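Local coordinates for hypothetical protein Ta0108 (Thermoplasma acidophilum, PDB 1RLK) that probably hydrolyses peptidyl-tRNAs that have dropped off the ribosome during protein synthesis, splitting the N-blocked amino acid from its tRNA, at residues A[13-16]-A[17-21]; A[28-31]-A[32-36]; A[45-48]-A[49-53]. All blocks are in the same frame, centred on the assembly; numbering follows the deposited sequence.

Contact 1 (A[13-16]-A[17-21])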
loop_
_atom_site.group_PDB
_atom_site.type_symbol
_atom_site.label_atom_id
_atom_site.label_comp_id
_atom_site.label_asym_id
_atom_site.label_seq_id
_atom_site.Cartn_x
_atom_site.Cartn_y
_atom_site.Cartn_z
ATOM N N LEU A 13 -8.928 8.744 -9.882
ATOM C CA LEU A 13 -8.589 8.100 -11.155
ATOM C C LEU A 13 -9.748 7.400 -11.869
ATOM O O LEU A 13 -9.564 6.875 -12.961
ATOM C CB LEU A 13 -7.456 7.094 -10.935
ATOM C CG LEU A 13 -6.096 7.694 -10.605
ATOM C CD1 LEU A 13 -5.105 6.554 -10.414
ATOM C CD2 LEU A 13 -5.618 8.660 -11.684
ATOM N N ASP A 14 -10.924 7.351 -11.259
ATOM C CA ASP A 14 -12.107 6.790 -11.933
ATOM C C ASP A 14 -11.919 5.274 -12.156
ATOM O O ASP A 14 -12.368 4.704 -13.154
ATOM C CB ASP A 14 -12.370 7.579 -13.237
ATOM C CG ASP A 14 -13.551 7.070 -14.023
ATOM O OD1 ASP A 14 -14.698 7.140 -13.519
ATOM O OD2 ASP A 14 -13.414 6.593 -15.173
ATOM N N MET A 15 -11.255 4.623 -11.201
ATOM C CA MET A 15 -11.015 3.181 -11.292
ATOM C C MET A 15 -12.252 2.370 -10.884
ATOM O O MET A 15 -12.880 2.651 -9.862
ATOM C CB MET A 15 -9.813 2.785 -10.439
ATOM C CG MET A 15 -8.500 3.345 -10.972
ATOM S SD MET A 15 -7.050 2.762 -10.112
ATOM C CE MET A 15 -7.188 3.613 -8.527
ATOM N N GLY A 16 -12.587 1.364 -11.687
ATOM C CA GLY A 16 -13.669 0.453 -11.363
ATOM C C GLY A 16 -13.313 -0.479 -10.213
ATOM O O GLY A 16 -12.163 -0.563 -9.810
ATOM N N LYS A 17 -14.313 -1.186 -9.703
ATOM C CA LYS A 17 -14.159 -2.108 -8.573
ATOM C C LYS A 17 -13.074 -3.153 -8.809
ATOM O O LYS A 17 -12.302 -3.454 -7.920
ATOM C CB LYS A 17 -15.487 -2.843 -8.317
ATOM C CG LYS A 17 -16.122 -2.563 -6.980
ATOM C CD LYS A 17 -17.542 -3.172 -6.886
ATOM C CE LYS A 17 -18.638 -2.090 -6.901
ATOM N NZ LYS A 17 -19.980 -2.653 -7.269
ATOM N N GLY A 18 -13.066 -3.736 -9.998
ATOM C CA GLY A 18 -12.095 -4.751 -10.360
ATOM C C GLY A 18 -10.676 -4.221 -10.487
ATOM O O GLY A 18 -9.733 -4.841 -10.018
ATOM N N LYS A 19 -10.526 -3.078 -11.139
ATOM C CA LYS A 19 -9.227 -2.449 -11.260
ATOM C C LYS A 19 -8.659 -2.077 -9.876
ATOM O O LYS A 19 -7.490 -2.296 -9.613
ATOM C CB LYS A 19 -9.274 -1.225 -12.189
ATOM C CG LYS A 19 -7.904 -0.546 -12.292
ATOM C CD LYS A 19 -7.592 0.036 -13.639
ATOM C CE LYS A 19 -6.098 0.259 -13.774
ATOM N NZ LYS A 19 -5.743 0.880 -15.084
ATOM N N ILE A 20 -9.496 -1.544 -8.991
ATOM C CA ILE A 20 -9.068 -1.203 -7.638
ATOM C C ILE A 20 -8.543 -2.446 -6.913
ATOM O O ILE A 20 -7.477 -2.405 -6.322
ATOM C CB ILE A 20 -10.223 -0.542 -6.835
ATOM C CG1 ILE A 20 -10.479 0.875 -7.356
ATOM C CG2 ILE A 20 -9.885 -0.469 -5.351
ATOM C CD1 ILE A 20 -11.779 1.501 -6.815
ATOM N N ALA A 21 -9.293 -3.544 -6.975
ATOM C CA ALA A 21 -8.856 -4.791 -6.371
ATOM C C ALA A 21 -7.505 -5.234 -6.921
ATOM O O ALA A 21 -6.636 -5.620 -6.175
ATOM C CB ALA A 21 -9.896 -5.887 -6.580
#
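Met15 and Ile20 close a hydrophobic staple over the start of helix 17-38: Gly16 is the N-cap, Met15 precedes it, and Ile20 is the fourth residue of the helix. The staple meets where Met15 CB comes against Ile20 CG1, 3.7 Å away. Ile20 CG1 stands beside its own backbone N and anti to the carbonyl carbon (chi1 -72°), which carries that branch back over the N-cap. Beneath the staple, Ile20 N donates to Gly16 O at 3.0 Å, with an N-H...O angle of 166° and the donor nearly in line with the C=O bond, an i to i+4 main-chain bond from the first turn back to the N-cap. Gly16 brings no side chain to the cap, so no Asx- or serine-type capping of the first turn comes from this residue. On the next flank, the Met15 side chain crosses that of Lys19 at about a right angle, SD lying 4.1 Å from Lys19 CG. Met15 also leans on Thr95 of strand 94-103, and Ile20 on the chain-terminal Leu117. The Lys19 chain then leads away from the cap, where NZ forms a salt bridge with Asp83. A bound sulfate about 4 Å from the Lys19 side chain, probably from the crystallisation liquor, may mark an anion site. At the far end of the staple, Ile20 CD1 rests 3.4 Å from Met15 O.

Contact 2 (A[28-31]-A[32-36])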
loop_
_atom_site.group_PDB
_atom_site.type_symbol
_atom_site.label_atom_id
_atom_site.label_comp_id
_atom_site.label_asym_id
_atom_site.label_seq_id
_atom_site.Cartn_x
_atom_site.Cartn_y
_atom_site.Cartn_z
ATOM N N ALA A 28 0.037 -5.261 -2.406
ATOM C CA ALA A 28 0.114 -6.234 -1.334
ATOM C C ALA A 28 1.149 -7.304 -1.642
ATOM O O ALA A 28 1.881 -7.725 -0.749
ATOM C CB ALA A 28 -1.255 -6.880 -1.104
ATOM N N VAL A 29 1.204 -7.736 -2.903
ATOM C CA VAL A 29 2.169 -8.732 -3.340
ATOM C C VAL A 29 3.602 -8.217 -3.203
ATOM O O VAL A 29 4.464 -8.896 -2.634
ATOM C CB VAL A 29 1.882 -9.176 -4.793
ATOM C CG1 VAL A 29 3.057 -9.962 -5.369
ATOM C CG2 VAL A 29 0.591 -10.016 -4.822
ATOM N N THR A 30 3.848 -7.005 -3.682
ATOM C CA THR A 30 5.204 -6.481 -3.635
ATOM C C THR A 30 5.640 -6.258 -2.181
ATOM O O THR A 30 6.751 -6.628 -1.806
ATOM C CB THR A 30 5.311 -5.197 -4.447
ATOM O OG1 THR A 30 4.991 -5.465 -5.817
ATOM C CG2 THR A 30 6.759 -4.672 -4.459
ATOM N N CYS A 31 4.762 -5.677 -1.356
ATOM C CA CYS A 31 5.120 -5.416 0.033
ATOM C C CYS A 31 5.375 -6.709 0.789
ATOM O O CYS A 31 6.296 -6.795 1.590
ATOM C CB CYS A 31 4.034 -4.593 0.723
ATOM S SG CYS A 31 4.016 -2.878 0.209
ATOM N N ALA A 32 4.556 -7.719 0.524
ATOM C CA ALA A 32 4.630 -8.980 1.257
ATOM C C ALA A 32 5.932 -9.714 0.946
ATOM O O ALA A 32 6.596 -10.195 1.842
ATOM C CB ALA A 32 3.411 -9.872 0.933
ATOM N N ILE A 33 6.279 -9.785 -0.331
ATOM C CA ILE A 33 7.498 -10.450 -0.773
ATOM C C ILE A 33 8.748 -9.724 -0.276
ATOM O O ILE A 33 9.655 -10.361 0.232
ATOM C CB ILE A 33 7.494 -10.630 -2.317
ATOM C CG1 ILE A 33 6.471 -11.714 -2.680
ATOM C CG2 ILE A 33 8.894 -11.001 -2.826
ATOM C CD1 ILE A 33 6.328 -12.008 -4.151
ATOM N N ARG A 34 8.797 -8.402 -0.407
ATOM C CA ARG A 34 9.909 -7.633 0.149
ATOM C C ARG A 34 10.025 -7.853 1.669
ATOM O O ARG A 34 11.121 -8.058 2.202
ATOM C CB ARG A 34 9.743 -6.151 -0.181
ATOM C CG ARG A 34 10.798 -5.254 0.465
ATOM C CD ARG A 34 10.904 -3.870 -0.116
ATOM N NE ARG A 34 10.873 -3.864 -1.582
ATOM C CZ ARG A 34 10.059 -3.119 -2.336
ATOM N NH1 ARG A 34 9.164 -2.289 -1.781
ATOM N NH2 ARG A 34 10.130 -3.218 -3.663
ATOM N N SER A 35 8.888 -7.849 2.365
ATOM C CA SER A 35 8.888 -7.985 3.823
ATOM C C SER A 35 9.335 -9.378 4.240
ATOM O O SER A 35 9.968 -9.555 5.278
ATOM C CB SER A 35 7.519 -7.662 4.406
ATOM O OG SER A 35 7.221 -6.285 4.258
ATOM N N MET A 36 9.024 -10.367 3.414
ATOM C CA MET A 36 9.484 -11.735 3.642
ATOM C C MET A 36 11.013 -11.817 3.588
ATOM O O MET A 36 11.627 -12.593 4.320
ATOM C CB MET A 36 8.868 -12.668 2.596
ATOM C CG MET A 36 8.985 -14.140 2.917
ATOM S SD MET A 36 8.132 -15.251 1.742
ATOM C CE MET A 36 7.861 -14.204 0.356
#
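Thr30 CG2 approaches the Arg34 guanidinium obliquely, 3.8 Å from NH2, while the peptide plane at the Cys31 carbonyl is met from both faces by Ser35. The two donors to Cys31 O, Ser35 N and Ser35 OG, each lie 2.9 Å away and tilt out of the carbonyl plane on opposite faces. Ser35 OG reaches back because it is placed beside its own backbone N, anti to the carbonyl carbon (chi1 -68°). All this lies in the C-terminal half of helix 17-38, whose i to i+4 bonds include Ile33 N to Val29 O at 3.1 Å and Arg34 N to Thr30 O at 3.0 Å. Along the exposed flank Val29 and Ile33 run side by side, pointing the same way, and meet between CG1 and CD1 at 4.0 Å. Thr30 and Arg34 pair likewise, and Arg34 NH1 goes on to a salt bridge with Glu79 of strand 78-82. On the inner side Cys31 packs on Met5 and Ser35 on Val77, with a weak bond from Ser35 OG to Gly100 O. Putting an alanine at Ser35 would probably leave Cys31 O with the backbone N-H alone and remove the weak link to Gly100. The chemistry implies that a buried serine hydroxyl is largely satisfied by its own helix, whereas the Arg34 guanidinium is probably oriented by the carboxylate of Glu79 on the neighbouring strand.

Contact 3 (A[45-48]-A[49-53])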
loop_
_atom_site.group_PDB
_atom_site.type_symbol
_atom_site.label_atom_id
_atom_site.label_comp_id
_atom_site.label_asym_id
_atom_site.label_seq_id
_atom_site.Cartn_x
_atom_site.Cartn_y
_atom_site.Cartn_z
ATOM N N GLU A 45 4.461 -13.286 11.230
ATOM C CA GLU A 45 3.418 -13.072 12.219
ATOM C C GLU A 45 2.151 -12.564 11.552
ATOM O O GLU A 45 1.076 -13.109 11.769
ATOM C CB GLU A 45 3.879 -12.080 13.282
ATOM C CG GLU A 45 2.837 -11.816 14.364
ATOM C CD GLU A 45 3.302 -10.817 15.398
ATOM O OE1 GLU A 45 4.520 -10.728 15.663
ATOM O OE2 GLU A 45 2.441 -10.112 15.947
ATOM N N TRP A 46 2.296 -11.507 10.756
ATOM C CA TRP A 46 1.232 -11.004 9.880
ATOM C C TRP A 46 0.535 -12.124 9.125
ATOM O O TRP A 46 -0.683 -12.224 9.160
ATOM C CB TRP A 46 1.825 -10.043 8.851
ATOM C CG TRP A 46 0.845 -9.444 7.880
ATOM C CD1 TRP A 46 -0.182 -8.608 8.171
ATOM C CD2 TRP A 46 0.851 -9.589 6.450
ATOM N NE1 TRP A 46 -0.833 -8.236 7.019
ATOM C CE2 TRP A 46 -0.219 -8.822 5.947
ATOM C CE3 TRP A 46 1.650 -10.295 5.545
ATOM C CZ2 TRP A 46 -0.512 -8.735 4.575
ATOM C CZ3 TRP A 46 1.355 -10.218 4.168
ATOM C CH2 TRP A 46 0.289 -9.448 3.704
ATOM N N TYR A 47 1.324 -12.949 8.450
ATOM C CA TYR A 47 0.793 -13.969 7.552
ATOM C C TYR A 47 0.046 -15.064 8.326
ATOM O O TYR A 47 -0.991 -15.543 7.880
ATOM C CB TYR A 47 1.909 -14.566 6.691
ATOM C CG TYR A 47 1.398 -15.482 5.602
ATOM C CD1 TYR A 47 0.881 -14.961 4.418
ATOM C CD2 TYR A 47 1.387 -16.871 5.776
ATOM C CE1 TYR A 47 0.388 -15.787 3.427
ATOM C CE2 TYR A 47 0.900 -17.712 4.785
ATOM C CZ TYR A 47 0.402 -17.164 3.609
ATOM O OH TYR A 47 -0.096 -17.989 2.620
ATOM N N ASP A 48 0.558 -15.413 9.502
ATOM C CA ASP A 48 -0.020 -16.472 10.324
ATOM C C ASP A 48 -1.270 -15.992 11.067
ATOM O O ASP A 48 -2.096 -16.803 11.485
ATOM C CB ASP A 48 1.046 -17.044 11.287
ATOM C CG ASP A 48 2.157 -17.827 10.546
ATOM O OD1 ASP A 48 1.983 -18.144 9.343
ATOM O OD2 ASP A 48 3.249 -18.162 11.071
ATOM N N GLU A 49 -1.419 -14.674 11.199
ATOM C CA GLU A 49 -2.602 -14.049 11.774
ATOM C C GLU A 49 -3.671 -13.725 10.704
ATOM O O GLU A 49 -4.684 -13.098 11.015
ATOM C CB GLU A 49 -2.207 -12.763 12.534
ATOM C CG GLU A 49 -1.698 -13.005 13.955
ATOM C CD GLU A 49 -0.798 -11.894 14.513
ATOM O OE1 GLU A 49 -0.615 -10.833 13.867
ATOM O OE2 GLU A 49 -0.261 -12.096 15.627
ATOM N N GLY A 50 -3.433 -14.142 9.457
ATOM C CA GLY A 50 -4.408 -14.017 8.380
ATOM C C GLY A 50 -4.176 -12.837 7.432
ATOM O O GLY A 50 -5.108 -12.340 6.779
ATOM N N GLN A 51 -2.921 -12.401 7.366
ATOM C CA GLN A 51 -2.482 -11.292 6.514
ATOM C C GLN A 51 -3.493 -10.157 6.387
ATOM O O GLN A 51 -3.817 -9.682 5.281
ATOM C CB GLN A 51 -2.051 -11.820 5.150
ATOM C CG GLN A 51 -3.088 -12.592 4.341
ATOM C CD GLN A 51 -2.513 -12.978 2.994
ATOM O OE1 GLN A 51 -2.123 -12.110 2.228
ATOM N NE2 GLN A 51 -2.402 -14.280 2.730
ATOM N N ARG A 52 -3.961 -9.696 7.545
ATOM C CA ARG A 52 -4.961 -8.643 7.604
ATOM C C ARG A 52 -4.504 -7.365 6.922
ATOM O O ARG A 52 -3.369 -6.938 7.078
ATOM C CB ARG A 52 -5.322 -8.327 9.052
ATOM C CG ARG A 52 -5.992 -9.499 9.755
ATOM C CD ARG A 52 -7.489 -9.404 9.779
ATOM N NE ARG A 52 -7.957 -8.297 10.612
ATOM C CZ ARG A 52 -7.957 -8.289 11.945
ATOM N NH1 ARG A 52 -7.524 -9.342 12.639
ATOM N NH2 ARG A 52 -8.400 -7.215 12.591
ATOM N N LYS A 53 -5.432 -6.753 6.204
ATOM C CA LYS A 53 -5.185 -5.574 5.386
ATOM C C LYS A 53 -6.253 -4.534 5.638
ATOM O O LYS A 53 -7.437 -4.869 5.798
ATOM C CB LYS A 53 -5.199 -5.966 3.902
ATOM C CG LYS A 53 -4.045 -6.855 3.515
ATOM C CD LYS A 53 -4.195 -7.399 2.110
ATOM C CE LYS A 53 -3.175 -8.453 1.809
ATOM N NZ LYS A 53 -3.315 -9.692 2.636
HETATM O O HOH W 1 -2.557 -10.397 9.928
#
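Trp46 and Gln51 meet at the C-terminal end of helix 40-48, a local contact at the surface where the chain turns toward strand 53-58. Gln51 N donates to Trp46 O at 2.9 Å and Gly50 N to Tyr47 O at 3.2 Å, the latter from above the carbonyl plane. Gly50 turns the chain with positive phi; a CB there would jam against the carbonyl O of Glu49. Trp46 CG, anti to the backbone N (chi1 -180°), swings the indole out to meet the returning chain. Gln51 then lies over one face of the indole, its CB 3.5 Å from the centroid of the six-membered ring and 12° off the normal, a CH-pi contact. At the edge of the ring, NE1 donates almost in the ring plane to Arg52 O, 2.8 Å away, with an N-H...O angle of 163°. Face and edge together should fix its rotation. Trp46 O accepts a hydrogen bond from a water, which in turn accepts from Arg52 N and so ties the last turn to the outgoing chain. Lys53 bends back at its end, and NZ grips Gln51 twice, at O and OE1, both 2.7 Å away, which probably restrains the Gln51 amide through OE1 while NZ sits obliquely beside the indole. Gln51 runs alongside Tyr47, its NE2 obliquely 3.2 Å from Tyr47 CE1. Glu45 and Glu49 run alongside each other, carboxylates nearly perpendicular and the two OE2 atoms 3.4 Å apart, a like-charge approach probably eased only partly by the weak, long Glu45-Lys3 ion pair. Inward, Trp46 packs on Met5 of strand 3-10. Crossed 6-to-1 and 5-to-2 backbone bonds closing on a glycine of positive phi are the signature of the Schellman motif, here before an edge strand of the sheet.

How the contacts relate
Contacts 1 and 2 occupy one helix, 17-38: the first at its N-terminus, the second further along, with centres 21 Å apart and nearest atoms about 8 Å apart. Contact 3 ends the following helix, 40-48, and its centre is 12 Å from that of contact 2. These two touch: Ala32 CB lies 3.8 Å from Trp46 CZ3, and Ala28 CB 3.8 Å from Lys53 CE, so the end of helix 40-48 and the start of strand 53-58 both pack on helix 17-38. Contacts 1 and 3 stay about 9 Å apart at their nearest atoms. The sulfate lies by contact 1, whereas a glycerol, probably also from the crystallisation liquor, is about 6 Å from the Lys53 side chain.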